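Local coordinates for unknown protein (Leishmania major, PDB 1R75) that is of unknown function but contains a DUF1935 domain, built here as an all-beta fold of two antiparallel sheets, at residues A[57-60]-A[61-64]; A[106-109]-A[110-113]. One frame throughout, in Å; residues are numbered along the deposited sequence.

Contact 1: residues A[57-60]-A[61-64]; sequences NDSK and ELII
Asn57 lays one face of its carboxamide under the end of Ile64: the CD1 methyl of Ile64 sits almost squarely over the amide, 3.5 Å from Asn57 CG, and nearly as close to OD1 and ND2. The two side chains cross at a slant, and the extended Ile64 chain brings its CG1 over the nitrogen end of the group. With CG anti to the backbone N (chi1 173°), the amide turns into the bend of the chain and uses both of its ends there. Asn57 ND2 donates to Leu62 O at 2.8 Å; the acceptor lies close to the amide plane, whereas the donor stands above the carbonyl plane of Leu62. At the other end Asn57 OD1 accepts from Ser59 N at 2.9 Å, closing an Asx turn. A further bond from ND2 to Val107 O leaves the amide gripped by three polar partners as well as covered by the methyl, which fixes its rotation. Ser59 OG faces two successive backbone amides, taking a bond from Glu61 N at 3.0 Å (158° at the hydrogen) and a weak one from Leu62 N at 3.1 Å. Leu62 CG lies 3.4 Å from Ser59 OG, and the leucine side chain also leans on Ala130. Asn57 and Ser59 thus each bond to the backbone of the connection from strand 52-57 to strand 62-71, an Asx turn at Asn57 followed at once by an ST turn at Ser59, where the chain passes from one sheet to the other.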
# COMPACT_ATOMS: atom_id res chain seq x y z
N ASN A 57 -4.96 0.61 -5.73
CA ASN A 57 -4.86 -0.45 -6.70
C ASN A 57 -5.80 -0.03 -7.88
O ASN A 57 -7.02 0.02 -7.71
CB ASN A 57 -5.22 -1.75 -6.01
CG ASN A 57 -5.32 -2.96 -6.99
OD1 ASN A 57 -5.19 -2.84 -8.23
ND2 ASN A 57 -5.57 -4.11 -6.43
N ASP A 58 -5.18 0.36 -9.02
CA ASP A 58 -5.92 0.74 -10.23
C ASP A 58 -6.29 -0.46 -11.17
O ASP A 58 -6.79 -0.27 -12.27
CB ASP A 58 -5.10 1.78 -10.97
CG ASP A 58 -5.91 2.56 -11.99
OD1 ASP A 58 -7.07 2.96 -11.71
OD2 ASP A 58 -5.41 2.81 -13.10
N SER A 59 -6.08 -1.67 -10.72
CA SER A 59 -6.58 -2.83 -11.41
C SER A 59 -8.03 -3.10 -11.13
O SER A 59 -8.48 -2.97 -10.02
CB SER A 59 -5.79 -4.07 -11.01
OG SER A 59 -6.25 -5.14 -11.80
N LYS A 60 -8.76 -3.60 -12.12
CA LYS A 60 -10.12 -4.08 -11.88
C LYS A 60 -10.12 -5.49 -11.40
O LYS A 60 -11.12 -5.93 -10.84
CB LYS A 60 -10.98 -4.05 -13.20
CG LYS A 60 -11.10 -2.67 -13.82
CD LYS A 60 -12.03 -2.71 -15.08
CE LYS A 60 -11.38 -2.14 -16.33
NZ LYS A 60 -10.12 -2.83 -16.78
N GLU A 61 -9.04 -6.22 -11.65
CA GLU A 61 -9.03 -7.68 -11.55
C GLU A 61 -8.08 -8.32 -10.56
O GLU A 61 -8.16 -9.57 -10.37
CB GLU A 61 -8.70 -8.35 -12.92
CG GLU A 61 -8.68 -7.49 -14.19
CD GLU A 61 -8.82 -8.33 -15.49
OE1 GLU A 61 -8.23 -9.46 -15.59
OE2 GLU A 61 -9.53 -7.87 -16.44
N LEU A 62 -7.15 -7.53 -10.01
CA LEU A 62 -6.08 -8.07 -9.12
C LEU A 62 -6.23 -7.65 -7.67
O LEU A 62 -6.59 -6.54 -7.44
CB LEU A 62 -4.71 -7.54 -9.57
CG LEU A 62 -4.31 -7.88 -11.01
CD1 LEU A 62 -2.91 -7.43 -11.26
CD2 LEU A 62 -4.39 -9.30 -11.21
N ILE A 63 -5.92 -8.55 -6.74
CA ILE A 63 -5.66 -8.23 -5.33
C ILE A 63 -4.15 -8.22 -5.12
O ILE A 63 -3.45 -9.13 -5.60
CB ILE A 63 -6.38 -9.15 -4.36
CG1 ILE A 63 -6.00 -8.79 -2.92
CG2 ILE A 63 -6.07 -10.55 -4.54
CD1 ILE A 63 -6.83 -9.61 -1.92
N ILE A 64 -3.67 -7.16 -4.49
CA ILE A 64 -2.21 -6.91 -4.37
C ILE A 64 -1.87 -7.03 -2.91
O ILE A 64 -2.58 -6.51 -2.06
CB ILE A 64 -1.82 -5.56 -4.93
CG1 ILE A 64 -2.17 -5.48 -6.44
CG2 ILE A 64 -0.32 -5.24 -4.60
CD1 ILE A 64 -2.05 -4.17 -7.00

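Contact 2: residues A[106-109]-A[110-113]; sequences DVRP and LETQ
A type II beta turn from Arg108 to Glu111 carries the chain from strand 100-107 in one sheet to strand 112-117 in the other, and the side chains at its two ends clasp each other. Pro109 and Leu110 take the corner positions; Leu110 has a positive phi of 62°, as the third residue of this turn type requires. The turn is closed by Glu111 N donating to Arg108 O at 3.0 Å. A second link runs the opposite way: the Glu111 chain, with CG anti to its own N (chi1 -158°), extends back beside the Arg108 side chain, and both point in the same direction. Its OE1 then accepts twice from one residue. Arg108 N reaches Glu111 OE1 at 2.9 Å from above the carboxylate plane in a fairly straight bond, and Arg108 NH1 meets the same Glu111 OE1 at 2.7 Å on its syn side, making a salt bridge in which OE1 lies at the edge of the guanidinium. Both bonds end on OE1, and the guanidinium and carboxylate planes are turned 60° apart, unlike a flat, two-pronged pairing. The aliphatic part of the arginine packs along the carboxylate, with Arg108 CB 3.4 Å from Glu111 OE1. Deeper in, the buried Val107 puts CG1 at 3.5 Å from Glu111 O and also touches Phe55 of strand 52-57. Gln113 bends at chi2 to reach back across the opening between the strands, where Gln113 NE2 donates to Asp106 O at 3.2 Å, nearly in line with the carbonyl. Water 1 joins this amide to the arginine, accepting from Arg108 NH2 at 3.0 Å and, weakly, from Gln113 NE2.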
# COMPACT_ATOMS: atom_id res chain seq x y z
N ASP A 106 -3.31 -6.02 2.28
CA ASP A 106 -3.84 -6.38 0.96
C ASP A 106 -4.72 -5.29 0.38
O ASP A 106 -5.49 -4.72 1.10
CB ASP A 106 -4.65 -7.66 1.10
CG ASP A 106 -3.82 -8.80 1.60
OD1 ASP A 106 -2.65 -8.95 1.15
OD2 ASP A 106 -4.23 -9.61 2.47
N VAL A 107 -4.65 -5.04 -0.94
CA VAL A 107 -5.34 -3.96 -1.52
C VAL A 107 -6.20 -4.54 -2.68
O VAL A 107 -5.67 -5.05 -3.69
CB VAL A 107 -4.41 -2.93 -2.10
CG1 VAL A 107 -5.17 -1.68 -2.53
CG2 VAL A 107 -3.30 -2.59 -1.14
N ARG A 108 -7.52 -4.51 -2.49
CA ARG A 108 -8.44 -5.09 -3.44
C ARG A 108 -8.56 -4.19 -4.65
O ARG A 108 -8.19 -2.98 -4.62
CB ARG A 108 -9.81 -5.34 -2.80
CG ARG A 108 -9.73 -6.42 -1.74
CD ARG A 108 -10.96 -6.47 -0.85
NE ARG A 108 -10.68 -6.96 0.51
CZ ARG A 108 -9.85 -6.38 1.45
NH1 ARG A 108 -9.15 -5.24 1.23
NH2 ARG A 108 -9.70 -6.99 2.63
N PRO A 109 -9.12 -4.72 -5.73
CA PRO A 109 -9.32 -3.91 -6.94
C PRO A 109 -10.01 -2.56 -6.72
O PRO A 109 -11.08 -2.57 -6.11
CB PRO A 109 -10.18 -4.85 -7.84
CG PRO A 109 -9.87 -6.18 -7.40
CD PRO A 109 -9.60 -6.10 -5.91
N LEU A 110 -9.42 -1.49 -7.23
CA LEU A 110 -9.87 -0.08 -7.17
C LEU A 110 -9.97 0.52 -5.76
O LEU A 110 -10.54 1.59 -5.56
CB LEU A 110 -11.23 0.10 -7.94
CG LEU A 110 -11.15 -0.51 -9.35
CD1 LEU A 110 -12.53 -0.41 -10.09
CD2 LEU A 110 -10.07 0.10 -10.14
N GLU A 111 -9.43 -0.20 -4.77
CA GLU A 111 -9.48 0.19 -3.42
C GLU A 111 -8.32 1.05 -3.05
O GLU A 111 -7.24 0.91 -3.58
CB GLU A 111 -9.44 -1.07 -2.57
CG GLU A 111 -9.95 -1.01 -1.19
CD GLU A 111 -10.00 -2.43 -0.57
OE1 GLU A 111 -8.91 -3.06 -0.40
OE2 GLU A 111 -11.16 -2.93 -0.31
N THR A 112 -8.54 1.94 -2.09
CA THR A 112 -7.48 2.66 -1.36
C THR A 112 -7.34 2.06 0.07
O THR A 112 -8.35 1.92 0.76
CB THR A 112 -7.82 4.16 -1.25
OG1 THR A 112 -7.98 4.74 -2.56
CG2 THR A 112 -6.66 5.01 -0.73
N GLN A 113 -6.14 1.62 0.46
CA GLN A 113 -5.83 1.19 1.82
C GLN A 113 -4.89 2.20 2.46
O GLN A 113 -3.76 2.37 1.99
CB GLN A 113 -5.25 -0.25 1.81
CG GLN A 113 -6.29 -1.27 1.52
CD GLN A 113 -7.07 -1.66 2.82
OE1 GLN A 113 -7.28 -0.84 3.69
NE2 GLN A 113 -7.42 -2.90 2.94
O HOH W 1 -7.75 -5.45 4.28

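Contact 1 comes first along the chain and contact 2 later, yet their centres lie about 7 Å apart on the same side of the molecule. Each is a crossing between the two antiparallel sheets, made in opposite senses: residues 57-64 lead from strand 52-57 to strand 62-71, whereas residues 106-113 lead from strand 100-107 to strand 112-117. The strands at both ends are neighbours, 62-71 beside 100-107 and 52-57 beside 112-117, so the two connections run together. Ile64 O probably accepts from Val107 N at 2.8 Å, and Pro109 CG packs 3.3 Å from Leu62 O. The paired crossings tie the two sheets together at one end of the domain.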